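PDB 1WX1: nicotinate-nucleotide--dimethylbenzimidazole phosphoribosyltransferase from Thermus thermophilus HB8, which probably catalyses transfer of the phosphoribosyl group from nicotinate mononucleotide to 5,6-dimethylbenzimidazole, giving alpha-ribazole 5'-phosphate and nicotinate for cobalamin biosynthesis. Local coordinates for residues A53-V58 with V101-E106; Q68-Q73 with M163-T168. All coordinates share one frame; numbering follows the deposited sequence.

Interaction 1 of 2, residues A53-V58 with V101-E106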
loop_
_atom_site.group_PDB
_atom_site.type_symbol
_atom_site.label_atom_id
_atom_site.label_comp_id
_atom_site.label_asym_id
_atom_site.label_seq_id
_atom_site.Cartn_x
_atom_site.Cartn_y
_atom_site.Cartn_z
ATOM N N ALA A 53 17.967 -13.364 -12.217
ATOM C CA ALA A 53 17.883 -13.115 -13.648
ATOM C C ALA A 53 18.450 -14.244 -14.494
ATOM O O ALA A 53 19.461 -14.851 -14.149
ATOM C CB ALA A 53 18.608 -11.810 -13.989
ATOM N N ALA A 54 17.787 -14.507 -15.614
ATOM C CA ALA A 54 18.216 -15.538 -16.544
ATOM C C ALA A 54 17.432 -15.377 -17.837
ATOM O O ALA A 54 16.337 -14.811 -17.842
ATOM C CB ALA A 54 17.973 -16.928 -15.952
ATOM N N ASP A 55 17.994 -15.874 -18.930
ATOM C CA ASP A 55 17.322 -15.788 -20.211
ATOM C C ASP A 55 16.568 -17.061 -20.545
ATOM O O ASP A 55 16.791 -18.104 -19.929
ATOM C CB ASP A 55 18.318 -15.412 -21.302
ATOM C CG ASP A 55 18.554 -13.915 -21.350
ATOM O OD1 ASP A 55 19.711 -13.469 -21.186
ATOM O OD2 ASP A 55 17.560 -13.181 -21.538
ATOM N N HIS A 56 15.670 -16.958 -21.519
ATOM C CA HIS A 56 14.813 -18.070 -21.914
ATOM C C HIS A 56 14.859 -18.382 -23.409
ATOM O O HIS A 56 14.697 -17.489 -24.241
ATOM C CB HIS A 56 13.372 -17.737 -21.518
ATOM C CG HIS A 56 13.194 -17.488 -20.055
ATOM N ND1 HIS A 56 12.648 -18.421 -19.198
ATOM C CD2 HIS A 56 13.521 -16.422 -19.281
ATOM C CE1 HIS A 56 12.648 -17.946 -17.968
ATOM N NE2 HIS A 56 13.173 -16.731 -17.992
ATOM N N GLY A 57 15.067 -19.653 -23.744
ATOM C CA GLY A 57 15.109 -20.044 -25.141
ATOM C C GLY A 57 13.750 -19.905 -25.807
ATOM O O GLY A 57 13.661 -19.805 -27.031
ATOM N N VAL A 58 12.688 -19.883 -25.005
ATOM C CA VAL A 58 11.335 -19.773 -25.547
ATOM C C VAL A 58 11.071 -18.442 -26.261
ATOM O O VAL A 58 10.049 -18.286 -26.928
ATOM C CB VAL A 58 10.263 -20.021 -24.440
ATOM C CG1 VAL A 58 10.127 -18.808 -23.544
ATOM C CG2 VAL A 58 8.923 -20.397 -25.080
ATOM N N VAL A 101 21.777 -16.295 -12.705
ATOM C CA VAL A 101 21.840 -17.750 -12.765
ATOM C C VAL A 101 21.759 -18.220 -14.212
ATOM O O VAL A 101 21.846 -19.415 -14.478
ATOM C CB VAL A 101 20.700 -18.449 -11.966
ATOM C CG1 VAL A 101 21.030 -18.446 -10.481
ATOM C CG2 VAL A 101 19.359 -17.774 -12.240
ATOM N N GLY A 102 21.602 -17.289 -15.155
ATOM C CA GLY A 102 21.510 -17.711 -16.545
ATOM C C GLY A 102 21.317 -16.650 -17.614
ATOM O O GLY A 102 20.656 -16.894 -18.628
ATOM N N VAL A 103 21.888 -15.472 -17.405
ATOM C CA VAL A 103 21.768 -14.403 -18.382
ATOM C C VAL A 103 22.757 -14.643 -19.526
ATOM O O VAL A 103 23.862 -15.133 -19.303
ATOM C CB VAL A 103 22.084 -13.030 -17.736
ATOM C CG1 VAL A 103 22.165 -11.962 -18.809
ATOM C CG2 VAL A 103 20.993 -12.669 -16.705
ATOM N N VAL A 104 22.358 -14.323 -20.754
ATOM C CA VAL A 104 23.271 -14.477 -21.888
ATOM C C VAL A 104 24.244 -13.296 -21.849
ATOM O O VAL A 104 23.823 -12.147 -21.716
ATOM C CB VAL A 104 22.516 -14.459 -23.242
ATOM C CG1 VAL A 104 23.502 -14.357 -24.395
ATOM C CG2 VAL A 104 21.684 -15.721 -23.391
ATOM N N GLY A 105 25.541 -13.572 -21.945
ATOM C CA GLY A 105 26.515 -12.491 -21.929
ATOM C C GLY A 105 27.220 -12.339 -20.595
ATOM O O GLY A 105 26.753 -12.844 -19.578
ATOM N N GLU A 106 28.338 -11.621 -20.589
ATOM C CA GLU A 106 29.107 -11.435 -19.362
ATOM C C GLU A 106 28.700 -10.208 -18.558
ATOM O O GLU A 106 28.212 -9.216 -19.105
ATOM C CB GLU A 106 30.601 -11.345 -19.683
ATOM C CG GLU A 106 31.121 -12.480 -20.534
ATOM C CD GLU A 106 32.626 -12.438 -20.685
ATOM O OE1 GLU A 106 33.183 -11.320 -20.762
ATOM O OE2 GLU A 106 33.248 -13.523 -20.736
#
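A53 and A54, the last residues of strand 47-54, together with D55 just beyond, meet V101 to V104, the loop leaving the adjacent strand 94-100, in a short parallel bridge that pairs A54 with G102. A53 O receives the N-H of V101 at 3.1 Å, nearly in line with its carbonyl bond, and a weak second bond from the N-H of G102. One residue on, D55 N donates to G102 O at 2.9 Å; the bond is straight (171°), but the donor comes from above the carbonyl plane. The aspartate side chain continues the pairing where the backbones separate: D55 OD1 accepts the N-H of V104 at 2.8 Å, almost linearly (176°), on the lone pair turned away from OD2. With CG beside its own backbone N (chi1 -83°), D55 crosses V104 at about a right angle, D55 CB lying 4.0 Å from V104 CG2.

Apolar contacts fill both sides of the bridge. A54 CB and V101 CG2, 4.1 Å apart, share one side with L228 of helix 228-242, while A53 CB meets V103 CG2 at 3.7 Å toward helix 70-79. Outside this shell, D100 OD2 takes the N-H of V103, K117 NZ binds the carbonyls of V103 and G105, and D55 OD2 is hydrogen-bonded to T71 OG1.

The contact lies at the C-terminal ends of the strands, with the A53 side chain about 9 Å from that of E304, the predicted proton acceptor. With one oxygen on the V104 N-H and the other on T71 OG1, the D55 carboxylate has its rotation fixed and joins loop 101-106 to helix 70-79.

Interaction 2 of 2, residues Q68-Q73 with M163-T168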
loop_
_atom_site.group_PDB
_atom_site.type_symbol
_atom_site.label_atom_id
_atom_site.label_comp_id
_atom_site.label_asym_id
_atom_site.label_seq_id
_atom_site.Cartn_x
_atom_site.Cartn_y
_atom_site.Cartn_z
ATOM N N GLN A 68 15.825 -10.434 -26.444
ATOM C CA GLN A 68 16.465 -11.135 -25.343
ATOM C C GLN A 68 17.539 -10.329 -24.611
ATOM O O GLN A 68 17.695 -10.465 -23.393
ATOM C CB GLN A 68 17.075 -12.440 -25.865
ATOM C CG GLN A 68 17.637 -13.329 -24.783
ATOM C CD GLN A 68 17.828 -14.752 -25.260
ATOM O OE1 GLN A 68 18.697 -15.032 -26.082
ATOM N NE2 GLN A 68 17.005 -15.661 -24.751
ATOM N N GLU A 69 18.264 -9.496 -25.353
ATOM C CA GLU A 69 19.341 -8.685 -24.800
ATOM C C GLU A 69 18.906 -7.803 -23.638
ATOM O O GLU A 69 19.733 -7.401 -22.832
ATOM C CB GLU A 69 19.937 -7.772 -25.890
ATOM C CG GLU A 69 18.940 -6.820 -26.505
ATOM C CD GLU A 69 19.455 -6.080 -27.720
ATOM O OE1 GLU A 69 20.530 -5.434 -27.634
ATOM O OE2 GLU A 69 18.775 -6.140 -28.762
ATOM N N VAL A 70 17.616 -7.495 -23.562
ATOM C CA VAL A 70 17.092 -6.642 -22.498
ATOM C C VAL A 70 17.319 -7.197 -21.089
ATOM O O VAL A 70 17.483 -6.435 -20.138
ATOM C CB VAL A 70 15.585 -6.361 -22.714
ATOM C CG1 VAL A 70 15.011 -5.610 -21.515
ATOM C CG2 VAL A 70 15.397 -5.523 -23.984
ATOM N N THR A 71 17.352 -8.519 -20.951
ATOM C CA THR A 71 17.585 -9.117 -19.634
ATOM C C THR A 71 18.932 -8.644 -19.086
ATOM O O THR A 71 19.017 -8.121 -17.976
ATOM C CB THR A 71 17.596 -10.658 -19.701
ATOM O OG1 THR A 71 16.360 -11.120 -20.256
ATOM C CG2 THR A 71 17.771 -11.252 -18.310
ATOM N N ARG A 72 19.985 -8.831 -19.872
ATOM C CA ARG A 72 21.315 -8.415 -19.453
ATOM C C ARG A 72 21.403 -6.902 -19.248
ATOM O O ARG A 72 22.012 -6.429 -18.286
ATOM C CB ARG A 72 22.357 -8.850 -20.485
ATOM C CG ARG A 72 23.757 -8.369 -20.157
ATOM C CD ARG A 72 24.810 -8.957 -21.085
ATOM N NE ARG A 72 26.117 -8.397 -20.766
ATOM C CZ ARG A 72 26.504 -7.169 -21.094
ATOM N NH1 ARG A 72 25.688 -6.369 -21.769
ATOM N NH2 ARG A 72 27.693 -6.726 -20.717
ATOM N N GLN A 73 20.801 -6.145 -20.156
ATOM C CA GLN A 73 20.824 -4.693 -20.053
ATOM C C GLN A 73 20.101 -4.237 -18.789
ATOM O O GLN A 73 20.529 -3.295 -18.131
ATOM C CB GLN A 73 20.176 -4.071 -21.286
ATOM C CG GLN A 73 20.836 -4.490 -22.593
ATOM C CD GLN A 73 20.084 -3.986 -23.798
ATOM O OE1 GLN A 73 18.862 -3.839 -23.761
ATOM N NE2 GLN A 73 20.806 -3.735 -24.886
ATOM N N MET A 163 13.824 -11.226 -13.428
ATOM C CA MET A 163 14.203 -10.457 -14.603
ATOM C C MET A 163 14.592 -11.482 -15.650
ATOM O O MET A 163 15.576 -12.206 -15.495
ATOM C CB MET A 163 15.369 -9.510 -14.324
ATOM C CG MET A 163 15.732 -8.613 -15.528
ATOM S SD MET A 163 14.370 -7.550 -16.142
ATOM C CE MET A 163 14.287 -8.026 -17.891
ATOM N N GLY A 164 13.794 -11.559 -16.706
ATOM C CA GLY A 164 14.074 -12.505 -17.766
ATOM C C GLY A 164 13.054 -12.371 -18.876
ATOM O O GLY A 164 11.883 -12.676 -18.682
ATOM N N ILE A 165 13.496 -11.901 -20.037
ATOM C CA ILE A 165 12.599 -11.743 -21.175
ATOM C C ILE A 165 12.025 -13.110 -21.527
ATOM O O ILE A 165 12.764 -14.078 -21.689
ATOM C CB ILE A 165 13.347 -11.157 -22.399
ATOM C CG1 ILE A 165 13.847 -9.743 -22.077
ATOM C CG2 ILE A 165 12.429 -11.131 -23.613
ATOM C CD1 ILE A 165 12.755 -8.789 -21.628
ATOM N N GLY A 166 10.701 -13.179 -21.617
ATOM C CA GLY A 166 10.033 -14.428 -21.932
ATOM C C GLY A 166 9.725 -15.281 -20.714
ATOM O O GLY A 166 9.190 -16.381 -20.850
ATOM N N ASN A 167 10.022 -14.788 -19.515
ATOM C CA ASN A 167 9.773 -15.621 -18.347
ATOM C C ASN A 167 8.308 -15.790 -17.932
ATOM O O ASN A 167 7.998 -16.653 -17.115
ATOM C CB ASN A 167 10.644 -15.165 -17.163
ATOM C CG ASN A 167 10.136 -13.915 -16.485
ATOM O OD1 ASN A 167 9.169 -13.293 -16.916
ATOM N ND2 ASN A 167 10.799 -13.540 -15.398
ATOM N N THR A 168 7.396 -15.002 -18.498
ATOM C CA THR A 168 5.993 -15.177 -18.140
ATOM C C THR A 168 5.477 -16.454 -18.810
ATOM O O THR A 168 4.519 -17.065 -18.350
ATOM C CB THR A 168 5.124 -13.966 -18.561
ATOM O OG1 THR A 168 5.085 -13.867 -19.985
ATOM C CG2 THR A 168 5.700 -12.681 -17.985
HETATM O O HOH W 1 15.428 -14.367 -22.630
#
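The flat G164–I165 peptide meets T71 through its N-H: I165 N-H points straight at T71 OG1 (3.0 Å, 178°), while T71 CG2 lies 3.9 Å from G164 CA. T71 OG1 sits beside its own backbone N (chi1 -57°), which directs the methyl CG2 the other way, to lie 3.7 Å from M163 O. The hydroxyl is also bonded to D55 OD2, so two polar groups, the I165 N-H and the D55 carboxylate, hold it. A second flat group, the Q68 carboxamide, is tied to the loop through solvent: Q68 NE2 gives a hydrogen to a water 2.9 Å away, which in turn donates to I165 O.

I165 packs next to the T71 bond: its CG1 runs past the hydroxyl, and its CD1 lies 3.9 Å from both V70 CB and V70 CG1, the two side chains crossing at about a right angle. M163, bent at its last torsions, brings CE within 3.9 Å of T71 CA.

The loop is a type II turn from G164 to N167, closed by N167 N to G164 O, with G166 as N-cap of helix 167-179. It links strand 157-163 to that helix while packing on the start of helix 70-79; M163 reaches farther along the same helix to M74 and F78. V332 of the second subunit packs on V70, bringing the dimer partner to this helix.

In the fold
The centres of interactions 1 and 2 lie only about 7 Å apart, at the C-terminal ends of strands in one parallel sheet with the Rossmann-like strand order 3-2-1-4-5-6. Along the chain their segments alternate: 53-58, 68-73, 101-106, then 163-168. Interaction 1 extends the pairing of strand 47-54 with strand 94-100, while interaction 2 sets helix 70-79 against the turn that follows strand 157-163, on the other side of strand 47-54. D55 with T71, and the carbonyl of E106 with R72, join the two directly. Both lie near E304, the predicted proton acceptor, M163 closer than A53, consistent with a place beside the active site.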